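Local coordinates for protein peptidase M3B, oligoendopeptidase F (Enterococcus faecium, PDB 2QR4) that probably hydrolyses short peptides as a zinc-dependent oligoendopeptidase of peptidase family M3, at residues Y428-G431 with F432-T435; S564-E567 with Q568-E572; S34-L37 with N38-F42; K26-L29 with D30-A33; S233-E236 with A237-N241. All blocks are in the same frame, centred on the assembly; numbering follows the deposited sequence. Where two conformers were deposited one is given.

In the fold
Along the chain the order is contact 4, contact 3, contact 5, contact 1 and contact 2, and they gather at three places in this mostly helical fold. Contact 4 is the loop that leads into helix 33-63, whose first turns form contact 3; their centres lie about 8 Å apart and Leu29 packs on Ala39. On the opposite side of the chain's centre, contacts 1 and 2 sit on helices 418-454 and 557-579, their centres about 12 Å apart, with Phe432 against Phe566 joining them. Contact 5, on the short helix 234-240, touches neither pair: its centre is about 28 Å from that of contact 1 and about 29 Å from that of contact 3.

Contact 1: Y428-G431 with F432-T435; sequences YLDG and FKGT
Gly431 O is held by two donors of one residue, the backbone N-H and the hydroxyl of Thr435. Thr435 N lies 3.0 Å from Gly431 O, with a bent N-H...O angle of 144°, and Thr435 OG1 comes to 2.9 Å from the same Gly431 O. A chi1 of -46° stands OG1 beside its own backbone N, which sets it next to Gly431 O, while CG2 takes the branch anti to that N. Three more bonds of the same spacing precede this one, the shortest from Lys433 N to Leu429 O at 2.8 Å.

Next to it, Tyr428 and Phe432 lie side by side and point the same way. Tyr428 OH meets the rim of the Phe432 ring in that ring's plane, 3.5 Å from Phe432 CD2, and Tyr428 CZ is 3.8 Å from the same Phe432 CD2. The two planes are turned 63° apart, an oblique pairing. Asp430 OD1 and Lys433 NZ remain 5.7 Å apart, which excludes a direct salt bridge here, although the opposite charges may still attract weakly. Beyond this turn, Phe432 also meets Phe509 edge-to-face, and Thr435 O accepts from Ser506 OG. The motif is an intrahelical i to i+4 bond in which a threonine hydroxyl shares a carbonyl with its own N-H, on helix 418-454, which packs against helices 557-579, 503-520 and 260-274.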
loop_
_atom_site.group_PDB
_atom_site.type_symbol
_atom_site.label_atom_id
_atom_site.label_comp_id
_atom_site.label_asym_id
_atom_site.label_seq_id
_atom_site.Cartn_x
_atom_site.Cartn_y
_atom_site.Cartn_z
ATOM N N TYR A 428 -13.073 0.071 38.213
ATOM C CA TYR A 428 -12.880 -1.324 37.800
ATOM C C TYR A 428 -13.767 -1.703 36.599
ATOM O O TYR A 428 -13.298 -2.337 35.649
ATOM C CB TYR A 428 -13.148 -2.306 38.957
ATOM C CG TYR A 428 -13.106 -3.758 38.505
ATOM C CD1 TYR A 428 -11.886 -4.417 38.333
ATOM C CD2 TYR A 428 -14.286 -4.462 38.210
ATOM C CE1 TYR A 428 -11.832 -5.728 37.898
ATOM C CE2 TYR A 428 -14.244 -5.794 37.775
ATOM C CZ TYR A 428 -13.015 -6.411 37.616
ATOM O OH TYR A 428 -12.946 -7.712 37.190
ATOM N N LEU A 429 -15.046 -1.331 36.641
ATOM C CA LEU A 429 -15.961 -1.760 35.577
ATOM C C LEU A 429 -15.542 -1.088 34.291
ATOM O O LEU A 429 -15.641 -1.664 33.210
ATOM C CB LEU A 429 -17.423 -1.451 35.921
ATOM C CG LEU A 429 -17.948 -2.111 37.206
ATOM C CD1 LEU A 429 -19.211 -1.431 37.695
ATOM C CD2 LEU A 429 -18.177 -3.592 36.990
ATOM N N ASP A 430 -15.027 0.126 34.430
ATOM C CA ASP A 430 -14.601 0.902 33.295
ATOM C C ASP A 430 -13.376 0.299 32.598
ATOM O O ASP A 430 -13.365 0.128 31.371
ATOM C CB ASP A 430 -14.333 2.333 33.725
ATOM C CG ASP A 430 -14.120 3.245 32.559
ATOM O OD1 ASP A 430 -15.028 3.315 31.697
ATOM O OD2 ASP A 430 -13.046 3.882 32.509
ATOM N N GLY A 431 -12.348 -0.025 33.379
ATOM C CA GLY A 431 -11.173 -0.706 32.845
ATOM C C GLY A 431 -11.574 -2.013 32.179
ATOM O O GLY A 431 -11.045 -2.368 31.127
ATOM N N PHE A 432 -12.526 -2.724 32.789
ATOM C CA PHE A 432 -13.038 -3.981 32.238
ATOM C C PHE A 432 -13.747 -3.721 30.891
ATOM O O PHE A 432 -13.527 -4.438 29.919
ATOM C CB PHE A 432 -13.985 -4.620 33.262
ATOM C CG PHE A 432 -14.310 -6.080 33.011
ATOM C CD1 PHE A 432 -15.023 -6.474 31.891
ATOM C CD2 PHE A 432 -13.969 -7.044 33.948
ATOM C CE1 PHE A 432 -15.353 -7.803 31.685
ATOM C CE2 PHE A 432 -14.295 -8.372 33.756
ATOM C CZ PHE A 432 -14.986 -8.754 32.620
ATOM N N LYS A 433 -14.577 -2.682 30.813
ATOM C CA LYS A 433 -15.216 -2.356 29.540
ATOM C C LYS A 433 -14.182 -2.158 28.405
ATOM O O LYS A 433 -14.378 -2.627 27.279
ATOM C CB LYS A 433 -16.143 -1.126 29.656
ATOM C CG LYS A 433 -16.560 -0.510 28.288
ATOM C CD LYS A 433 -16.937 0.971 28.402
ATOM C CE LYS A 433 -15.915 1.916 27.742
ATOM N NZ LYS A 433 -15.928 1.887 26.223
ATOM N N GLY A 434 -13.095 -1.458 28.693
ATOM C CA GLY A 434 -12.117 -1.145 27.649
ATOM C C GLY A 434 -11.186 -2.296 27.293
ATOM O O GLY A 434 -10.788 -2.455 26.138
ATOM N N THR A 435 -10.832 -3.110 28.278
ATOM C CA THR A 435 -9.805 -4.102 28.064
ATOM C C THR A 435 -10.379 -5.462 27.673
ATOM O O THR A 435 -9.742 -6.206 26.933
ATOM C CB THR A 435 -8.924 -4.227 29.286
ATOM O OG1 THR A 435 -8.588 -2.911 29.721
ATOM C CG2 THR A 435 -7.643 -4.990 28.962
#

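Contact 2: S564-E567 with Q568-E572; sequences SMFE and QRLNE
Ser564 meets Gln568 at two levels. Its carbonyl accepts the backbone bond from Gln568 N, while Ser564 OG and Gln568 OE1, 3.3 Å apart, make only a weak bond whose proton has another acceptor within reach. Gln568 CG is wedged between its own backbone N and carbonyl carbon (chi1 46°), which brings CG to 3.1 Å from Ser564 O.

Met565, a selenomethionine, runs alongside Arg569. Its SE stands 3.6 Å above the plane of the Arg569 guanidinium, over the centre of one face, and is 3.7 Å from Arg569 CZ. The arginine chain is extended from CG to NE; its NH2 forms a salt bridge with Glu409, which probably fixes the rotation of the group.

Phe566 reaches Leu570 obliquely, the closest pair being Phe566 CE2 and Leu570 CD2 at 3.8 Å. Glu567 O takes a nearly straight bond from Asn571 N, 2.8 Å long with an N-H...O angle of 173°. The two side chains lie side by side, Glu567 CG 3.9 Å from Asn571 ND2, their carboxylate and amide planes 50° apart.

Among the neighbouring helices, Leu570 bears on helix 260-274, and Phe566 lies between that helix and Phe432 and Leu429 of helix 418-454. Arg569 reaches helix 394-414 and makes a cation-pi contact with Tyr428 of helix 418-454, whereas Ser564 and Gln568 are exposed.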
loop_
_atom_site.group_PDB
_atom_site.type_symbol
_atom_site.label_atom_id
_atom_site.label_comp_id
_atom_site.label_asym_id
_atom_site.label_seq_id
_atom_site.Cartn_x
_atom_site.Cartn_y
_atom_site.Cartn_z
ATOM N N SER A 564 -18.168 -12.946 36.262
ATOM C CA SER A 564 -18.957 -13.033 37.471
ATOM C C SER A 564 -18.612 -11.855 38.369
ATOM O O SER A 564 -19.487 -11.260 39.018
ATOM C CB SER A 564 -18.719 -14.355 38.199
ATOM O OG SER A 564 -19.301 -14.303 39.502
HETATM N N MSE A 565 -17.333 -11.513 38.395
HETATM C CA MSE A 565 -16.886 -10.399 39.203
HETATM C C MSE A 565 -17.404 -9.068 38.657
HETATM O O MSE A 565 -17.698 -8.148 39.410
HETATM C CB MSE A 565 -15.373 -10.367 39.236
HETATM C CG MSE A 565 -14.812 -9.289 40.157
HETATM SE SE MSE A 565 -12.864 -9.410 40.339
HETATM C CE MSE A 565 -12.669 -11.377 40.288
ATOM N N PHE A 566 -17.495 -8.960 37.339
ATOM C CA PHE A 566 -17.966 -7.729 36.728
ATOM C C PHE A 566 -19.404 -7.536 37.153
ATOM O O PHE A 566 -19.798 -6.445 37.559
ATOM C CB PHE A 566 -17.857 -7.817 35.208
ATOM C CG PHE A 566 -18.306 -6.585 34.486
ATOM C CD1 PHE A 566 -17.392 -5.611 34.116
ATOM C CD2 PHE A 566 -19.637 -6.417 34.135
ATOM C CE1 PHE A 566 -17.797 -4.482 33.421
ATOM C CE2 PHE A 566 -20.054 -5.281 33.447
ATOM C CZ PHE A 566 -19.136 -4.315 33.087
ATOM N N GLU A 567 -20.169 -8.626 37.081
ATOM C CA GLU A 567 -21.575 -8.630 37.447
ATOM C C GLU A 567 -21.776 -8.303 38.932
ATOM O O GLU A 567 -22.591 -7.452 39.283
ATOM C CB GLU A 567 -22.227 -9.974 37.080
ATOM C CG GLU A 567 -23.657 -10.151 37.636
ATOM C CD GLU A 567 -24.364 -11.422 37.149
ATOM O OE1 GLU A 567 -23.703 -12.473 37.005
ATOM O OE2 GLU A 567 -25.590 -11.369 36.912
ATOM N N GLN A 568 -21.048 -8.963 39.817
ATOM C CA GLN A 568 -21.254 -8.653 41.226
ATOM C C GLN A 568 -20.884 -7.214 41.584
ATOM O O GLN A 568 -21.587 -6.556 42.345
ATOM C CB GLN A 568 -20.664 -9.706 42.197
ATOM C CG GLN A 568 -19.285 -10.194 41.922
ATOM C CD GLN A 568 -18.933 -11.422 42.763
ATOM O OE1 GLN A 568 -18.740 -12.515 42.240
ATOM N NE2 GLN A 568 -18.838 -11.235 44.063
ATOM N N ARG A 569 -19.820 -6.692 40.996
ATOM C CA ARG A 569 -19.444 -5.322 41.298
ATOM C C ARG A 569 -20.409 -4.317 40.641
ATOM O O ARG A 569 -20.723 -3.277 41.205
ATOM C CB ARG A 569 -17.983 -5.077 40.947
ATOM C CG ARG A 569 -17.022 -5.966 41.796
ATOM C CD ARG A 569 -15.553 -5.689 41.468
ATOM N NE ARG A 569 -14.691 -6.311 42.448
ATOM C CZ ARG A 569 -13.366 -6.362 42.364
ATOM N NH1 ARG A 569 -12.749 -5.847 41.314
ATOM N NH2 ARG A 569 -12.664 -6.952 43.330
ATOM N N LEU A 570 -20.922 -4.674 39.477
ATOM C CA LEU A 570 -21.939 -3.896 38.808
ATOM C C LEU A 570 -23.189 -3.826 39.686
ATOM O O LEU A 570 -23.705 -2.732 39.960
ATOM C CB LEU A 570 -22.238 -4.523 37.440
ATOM C CG LEU A 570 -23.416 -4.018 36.605
ATOM C CD1 LEU A 570 -23.353 -2.514 36.505
ATOM C CD2 LEU A 570 -23.364 -4.647 35.223
ATOM N N ASN A 571 -23.660 -4.990 40.136
ATOM C CA ASN A 571 -24.812 -5.077 41.040
ATOM C C ASN A 571 -24.627 -4.258 42.325
ATOM O O ASN A 571 -25.558 -3.596 42.787
ATOM C CB ASN A 571 -25.138 -6.543 41.374
ATOM C CG ASN A 571 -25.917 -7.244 40.264
ATOM O OD1 ASN A 571 -26.432 -6.594 39.344
ATOM N ND2 ASN A 571 -26.027 -8.581 40.357
ATOM N N GLU A 572 -23.423 -4.289 42.889
ATOM C CA GLU A 572 -23.124 -3.511 44.098
ATOM C C GLU A 572 -23.142 -1.998 43.819
ATOM O O GLU A 572 -23.621 -1.216 44.635
ATOM C CB GLU A 572 -21.788 -3.941 44.736
ATOM C CG GLU A 572 -21.386 -3.100 45.963
ATOM C CD GLU A 572 -20.018 -3.465 46.542
ATOM O OE1 GLU A 572 -19.307 -4.320 45.955
ATOM O OE2 GLU A 572 -19.655 -2.896 47.599
#

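Contact 3: S34-L37 with N38-F42; sequences SQFL and NAIEF
This is a local contact of side chains one turn apart, in the opening turns of the long helix 33-63, with one flank buried and another facing solvent. The backbone evidence is a regular run of i to i+4 bonds, from Asn38 N to Ser34 O at 2.9 Å through Glu41 N to Leu37 O, also at 2.9 Å.

The buried flank is carried by Phe36 and Ile40. The Ile40 delta methyl comes obliquely onto the outer part of the Phe36 ring, with Ile40 CD1 only 3.4 Å from Phe36 CE2. Ile40 CG1 lies beside its backbone N (chi1 -71°), a setting that also brings Ile40 CD1 to 3.5 Å from Phe36 O. That is close packing between a methyl group, ring atoms and a carbonyl.

The flank of Leu37 and Glu41 is mixed in character. Glu41 reaches back with its chain extended beyond CG, laying OE2 against hydrocarbon, 3.5 Å from Leu37 CG. At Ser34 the geometry is deceptive: Asn38 ND2 approaches Ser34 O to 3.1 Å, but the angle is poor for a hydrogen bond, so the contact counts as proximity alone. Asn38 CG lies 3.2 Å from the same Ser34 O.

Around these turns, the Phe36 ring meets that of Tyr106 in helix 100-109, and Phe36 touches Ile95 of helix 91-95. Ile40 packs on Phe91 and Tyr116, Leu37 on Leu113, and Asn38 on His25 at the end of helix 22-25.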
loop_
_atom_site.group_PDB
_atom_site.type_symbol
_atom_site.label_atom_id
_atom_site.label_comp_id
_atom_site.label_asym_id
_atom_site.label_seq_id
_atom_site.Cartn_x
_atom_site.Cartn_y
_atom_site.Cartn_z
ATOM N N SER A 34 30.081 -28.527 14.293
ATOM C CA SER A 34 30.858 -27.300 14.360
ATOM C C SER A 34 30.357 -26.297 13.324
ATOM O O SER A 34 30.045 -25.157 13.653
ATOM C CB SER A 34 32.340 -27.631 14.135
ATOM O OG SER A 34 33.162 -26.489 14.252
ATOM N N GLN A 35 30.249 -26.739 12.075
ATOM C CA GLN A 35 29.839 -25.869 10.988
ATOM C C GLN A 35 28.410 -25.426 11.192
ATOM O O GLN A 35 28.025 -24.318 10.806
ATOM C CB GLN A 35 29.968 -26.590 9.652
ATOM C CG GLN A 35 31.401 -26.790 9.185
ATOM C CD GLN A 35 32.066 -28.023 9.791
ATOM O OE1 GLN A 35 31.568 -28.618 10.751
ATOM N NE2 GLN A 35 33.201 -28.411 9.223
ATOM N N PHE A 36 27.631 -26.310 11.807
ATOM C CA PHE A 36 26.225 -26.059 12.086
ATOM C C PHE A 36 26.126 -24.957 13.142
ATOM O O PHE A 36 25.353 -24.015 13.002
ATOM C CB PHE A 36 25.580 -27.354 12.585
ATOM C CG PHE A 36 24.094 -27.277 12.762
ATOM C CD1 PHE A 36 23.248 -27.313 11.670
ATOM C CD2 PHE A 36 23.540 -27.220 14.033
ATOM C CE1 PHE A 36 21.863 -27.256 11.836
ATOM C CE2 PHE A 36 22.160 -27.158 14.207
ATOM C CZ PHE A 36 21.321 -27.175 13.107
ATOM N N LEU A 37 26.944 -25.077 14.182
ATOM C CA LEU A 37 27.009 -24.086 15.246
ATOM C C LEU A 37 27.443 -22.742 14.696
ATOM O O LEU A 37 26.854 -21.716 15.023
ATOM C CB LEU A 37 27.983 -24.543 16.348
ATOM C CG LEU A 37 28.198 -23.601 17.543
ATOM C CD1 LEU A 37 26.886 -23.235 18.217
ATOM C CD2 LEU A 37 29.155 -24.205 18.557
ATOM N N ASN A 38 28.474 -22.747 13.856
ATOM C CA ASN A 38 28.994 -21.496 13.316
ATOM C C ASN A 38 27.957 -20.773 12.456
ATOM O O ASN A 38 27.835 -19.552 12.515
ATOM C CB ASN A 38 30.303 -21.730 12.550
ATOM C CG ASN A 38 31.408 -22.270 13.446
ATOM O OD1 ASN A 38 31.498 -21.913 14.619
ATOM N ND2 ASN A 38 32.245 -23.144 12.899
ATOM N N ALA A 39 27.200 -21.529 11.673
ATOM C CA ALA A 39 26.124 -20.955 10.864
ATOM C C ALA A 39 25.041 -20.298 11.726
ATOM O O ALA A 39 24.628 -19.170 11.469
ATOM C CB ALA A 39 25.509 -22.024 9.948
ATOM N N ILE A 40 24.579 -21.016 12.743
ATOM C CA ILE A 40 23.572 -20.485 13.646
ATOM C C ILE A 40 24.083 -19.213 14.303
ATOM O O ILE A 40 23.354 -18.239 14.432
ATOM C CB ILE A 40 23.238 -21.488 14.757
ATOM C CG1 ILE A 40 22.448 -22.662 14.191
ATOM C CG2 ILE A 40 22.428 -20.815 15.830
ATOM C CD1 ILE A 40 22.478 -23.873 15.050
ATOM N N GLU A 41 25.344 -19.234 14.726
ATOM C CA GLU A 41 25.940 -18.072 15.365
ATOM C C GLU A 41 25.964 -16.896 14.418
ATOM O O GLU A 41 25.658 -15.773 14.812
ATOM C CB GLU A 41 27.351 -18.380 15.846
ATOM C CG GLU A 41 27.363 -19.124 17.142
ATOM C CD GLU A 41 28.709 -19.753 17.430
ATOM O OE1 GLU A 41 29.576 -19.723 16.531
ATOM O OE2 GLU A 41 28.894 -20.281 18.550
ATOM N N PHE A 42 26.318 -17.162 13.166
ATOM C CA PHE A 42 26.400 -16.109 12.186
ATOM C C PHE A 42 25.036 -15.490 11.912
ATOM O O PHE A 42 24.889 -14.270 12.027
ATOM C CB PHE A 42 27.029 -16.583 10.869
ATOM C CG PHE A 42 26.871 -15.586 9.748
ATOM C CD1 PHE A 42 27.757 -14.525 9.618
ATOM C CD2 PHE A 42 25.809 -15.685 8.851
ATOM C CE1 PHE A 42 27.607 -13.585 8.602
ATOM C CE2 PHE A 42 25.643 -14.743 7.816
ATOM C CZ PHE A 42 26.535 -13.691 7.695
#

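Contact 4: K26-L29 with D30-A33; sequences KGTL and DQGA
Thr28 to Gln31 fold into a single tight turn: Gln31 N lies 2.7 Å from Thr28 O, with an N-H...O angle of 157°. The donor comes from above the carbonyl plane, 41° out of it, and so does not sit on a lone pair. Leu29 has near-helical backbone angles, and Asp30 follows with psi close to zero; together with the bond between the first and fourth residues this fits a type I beta turn.

Within it, the Gln31 side chain folds back across Thr28. Its CB is 3.1 Å from Thr28 O, and beyond CG the extended chain carries the amide over the threonine, with Gln31 OE1 3.6 Å from Thr28 CG2. These are van der Waals approaches between side chains that meet obliquely. The Thr28 hydroxyl is engaged on another side, bonding to His25 O.

Tyr106 OH binds Leu29 O and, weakly, Gly32 N, tying the turn to helix 100-109, while the Leu29 side chain is buried against Ile95. Gly32, at a positive phi of 151°, then occupies the N-cap position. The whole is a compact connection between helix 22-25 and helix 33-63: a beta turn followed directly by a helix start.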
loop_
_atom_site.group_PDB
_atom_site.type_symbol
_atom_site.label_atom_id
_atom_site.label_comp_id
_atom_site.label_asym_id
_atom_site.label_seq_id
_atom_site.Cartn_x
_atom_site.Cartn_y
_atom_site.Cartn_z
ATOM N N LYS A 26 26.475 -20.855 3.921
ATOM C CA LYS A 26 25.473 -21.510 3.104
ATOM C C LYS A 26 26.008 -22.835 2.575
ATOM O O LYS A 26 27.145 -22.918 2.121
ATOM C CB LYS A 26 25.040 -20.590 1.958
ATOM C CG LYS A 26 24.028 -21.190 1.012
ATOM C CD LYS A 26 23.466 -20.151 0.047
ATOM C CE LYS A 26 22.560 -20.819 -0.982
ATOM N NZ LYS A 26 21.897 -19.836 -1.872
ATOM N N GLY A 27 25.189 -23.877 2.669
ATOM C CA GLY A 27 25.551 -25.188 2.150
ATOM C C GLY A 27 26.539 -25.987 2.980
ATOM O O GLY A 27 27.019 -27.024 2.524
ATOM N N THR A 28 26.831 -25.529 4.197
ATOM C CA THR A 28 27.764 -26.235 5.076
ATOM C C THR A 28 27.100 -27.001 6.210
ATOM O O THR A 28 27.753 -27.801 6.888
ATOM C CB THR A 28 28.770 -25.279 5.738
ATOM O OG1 THR A 28 28.071 -24.378 6.602
ATOM C CG2 THR A 28 29.571 -24.505 4.694
ATOM N N LEU A 29 25.814 -26.761 6.425
ATOM C CA LEU A 29 25.146 -27.299 7.609
ATOM C C LEU A 29 25.359 -28.793 7.821
ATOM O O LEU A 29 25.448 -29.242 8.960
ATOM C CB LEU A 29 23.652 -26.954 7.624
ATOM C CG LEU A 29 23.357 -25.453 7.585
ATOM C CD1 LEU A 29 21.902 -25.139 7.935
ATOM C CD2 LEU A 29 24.294 -24.722 8.511
ATOM N N ASP A 30 25.445 -29.552 6.730
ATOM C CA ASP A 30 25.617 -31.003 6.808
ATOM C C ASP A 30 27.076 -31.442 6.966
ATOM O O ASP A 30 27.364 -32.635 6.932
ATOM C CB ASP A 30 25.026 -31.679 5.571
ATOM C CG ASP A 30 25.808 -31.367 4.302
ATOM O OD1 ASP A 30 25.397 -31.839 3.225
ATOM O OD2 ASP A 30 26.830 -30.650 4.372
ATOM N N GLN A 31 27.990 -30.489 7.127
ATOM C CA GLN A 31 29.416 -30.809 7.236
ATOM C C GLN A 31 29.849 -31.214 8.638
ATOM O O GLN A 31 30.933 -31.761 8.814
ATOM C CB GLN A 31 30.277 -29.630 6.775
ATOM C CG GLN A 31 30.495 -29.549 5.277
ATOM C CD GLN A 31 31.169 -28.255 4.858
ATOM O OE1 GLN A 31 30.942 -27.753 3.754
ATOM N NE2 GLN A 31 31.996 -27.701 5.740
ATOM N N GLY A 32 29.016 -30.933 9.636
ATOM C CA GLY A 32 29.390 -31.204 11.020
ATOM C C GLY A 32 28.754 -30.267 12.031
ATOM O O GLY A 32 28.283 -29.179 11.677
ATOM N N ALA A 33 28.742 -30.701 13.292
ATOM C CA ALA A 33 28.136 -29.948 14.395
ATOM C C ALA A 33 28.782 -28.578 14.554
ATOM O O ALA A 33 28.117 -27.600 14.893
ATOM C CB ALA A 33 28.245 -30.729 15.693
#

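Contact 5: S233-E236 with A237-N241; sequences SARE and ASLSN
With chi1 of -174° Arg235 places CG beside its own carbonyl carbon, and with chi1 of -87° Leu239 carries its branch back toward the preceding turn; the two side chains then cross, with Arg235 CG 4.0 Å from Leu239 CD1. The setting is the short helix 234-240, whose N-terminus is capped by Ser233. Ser233 OG accepts from Glu236 N at 3.1 Å in a nearly straight bond, the standard N-cap interaction, which satisfies an amide of the first turn that would otherwise lack an intrahelical carbonyl.

The Arg235 chain bends at chi3, and its guanidinium leaves the helix to form two salt bridges with helix 246-258, which hold it from NE (to Glu246) and from NH2 (to Asp250). Ala237 CB sits close to the previous turn, 3.3 Å from Ala234 O, and Ser240 CB is 3.1 Å from Glu236 O. Glu236 OE2 bonds to Ser232 N and Ser238 OG to Asn499 O, so polar groups anchor the helix to the residue before the cap and to a loop distant in sequence. Ala234 is turned to Asn223 of helix 208-228 and His450 of helix 418-454, whereas Leu239, on a different face, lies on Tyr249 of helix 246-258. Within the backbone, the straightest of the four bonds between the turns runs from Leu239 N to Arg235 O, 2.9 Å long with an N-H...O angle of 177°.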
loop_
_atom_site.group_PDB
_atom_site.type_symbol
_atom_site.label_atom_id
_atom_site.label_comp_id
_atom_site.label_asym_id
_atom_site.label_seq_id
_atom_site.Cartn_x
_atom_site.Cartn_y
_atom_site.Cartn_z
ATOM N N SER A 233 -5.275 -21.003 8.084
ATOM C CA SER A 233 -5.830 -19.630 8.093
ATOM C C SER A 233 -4.800 -18.604 8.558
ATOM O O SER A 233 -3.757 -18.949 9.136
ATOM C CB SER A 233 -7.040 -19.545 9.034
ATOM O OG SER A 233 -6.618 -19.718 10.393
ATOM N N ALA A 234 -5.116 -17.333 8.342
ATOM C CA ALA A 234 -4.233 -16.258 8.770
ATOM C C ALA A 234 -4.055 -16.281 10.282
ATOM O O ALA A 234 -2.953 -16.058 10.798
ATOM C CB ALA A 234 -4.780 -14.928 8.325
ATOM N N ARG A 235 -5.143 -16.565 10.988
ATOM C CA ARG A 235 -5.109 -16.599 12.446
ATOM C C ARG A 235 -4.201 -17.713 12.954
ATOM O O ARG A 235 -3.325 -17.472 13.787
ATOM C CB ARG A 235 -6.518 -16.755 13.035
ATOM C CG ARG A 235 -6.537 -16.644 14.565
ATOM C CD ARG A 235 -7.940 -16.657 15.125
ATOM N NE ARG A 235 -8.612 -17.938 14.905
ATOM C CZ ARG A 235 -9.821 -18.218 15.380
ATOM N NH1 ARG A 235 -10.461 -17.307 16.102
ATOM N NH2 ARG A 235 -10.380 -19.402 15.153
ATOM N N GLU A 236 -4.411 -18.930 12.464
ATOM C CA GLU A 236 -3.555 -20.039 12.864
ATOM C C GLU A 236 -2.120 -19.631 12.625
ATOM O O GLU A 236 -1.253 -19.872 13.456
ATOM C CB GLU A 236 -3.866 -21.322 12.088
ATOM C CG GLU A 236 -3.087 -22.544 12.583
ATOM C CD GLU A 236 -3.282 -23.772 11.705
ATOM O OE1 GLU A 236 -3.740 -24.808 12.233
ATOM O OE2 GLU A 236 -2.984 -23.705 10.490
ATOM N N ALA A 237 -1.873 -18.975 11.499
ATOM C CA ALA A 237 -0.507 -18.543 11.189
ATOM C C ALA A 237 0.071 -17.580 12.236
ATOM O O ALA A 237 1.181 -17.767 12.705
ATOM C CB ALA A 237 -0.433 -17.941 9.795
ATOM N N SER A 238 -0.677 -16.555 12.614
ATOM C CA SER A 238 -0.146 -15.602 13.589
ATOM C C SER A 238 0.005 -16.215 14.976
ATOM O O SER A 238 1.024 -16.036 15.623
ATOM C CB SER A 238 -1.031 -14.369 13.687
ATOM O OG SER A 238 -0.457 -13.434 14.579
ATOM N N LEU A 239 -1.010 -16.939 15.430
ATOM C CA LEU A 239 -0.991 -17.516 16.770
ATOM C C LEU A 239 0.006 -18.667 16.909
ATOM O O LEU A 239 0.568 -18.884 17.983
ATOM C CB LEU A 239 -2.396 -17.981 17.178
ATOM C CG LEU A 239 -3.333 -16.963 17.837
ATOM C CD1 LEU A 239 -3.500 -15.681 17.023
ATOM C CD2 LEU A 239 -4.684 -17.607 18.094
ATOM N N SER A 240 0.232 -19.413 15.833
ATOM C CA SER A 240 1.104 -20.582 15.937
ATOM C C SER A 240 2.510 -20.193 16.363
ATOM O O SER A 240 3.114 -20.862 17.193
ATOM C CB SER A 240 1.169 -21.378 14.631
ATOM O OG SER A 240 2.053 -20.756 13.717
ATOM N N ASN A 241 3.044 -19.114 15.805
ATOM C CA ASN A 241 4.430 -18.785 16.103
ATOM C C ASN A 241 4.646 -18.397 17.565
ATOM O O ASN A 241 5.771 -18.137 17.981
ATOM C CB ASN A 241 5.005 -17.752 15.121
ATOM C CG ASN A 241 4.523 -16.351 15.389
ATOM O OD1 ASN A 241 4.514 -15.900 16.531
ATOM N ND2 ASN A 241 4.137 -15.643 14.331
#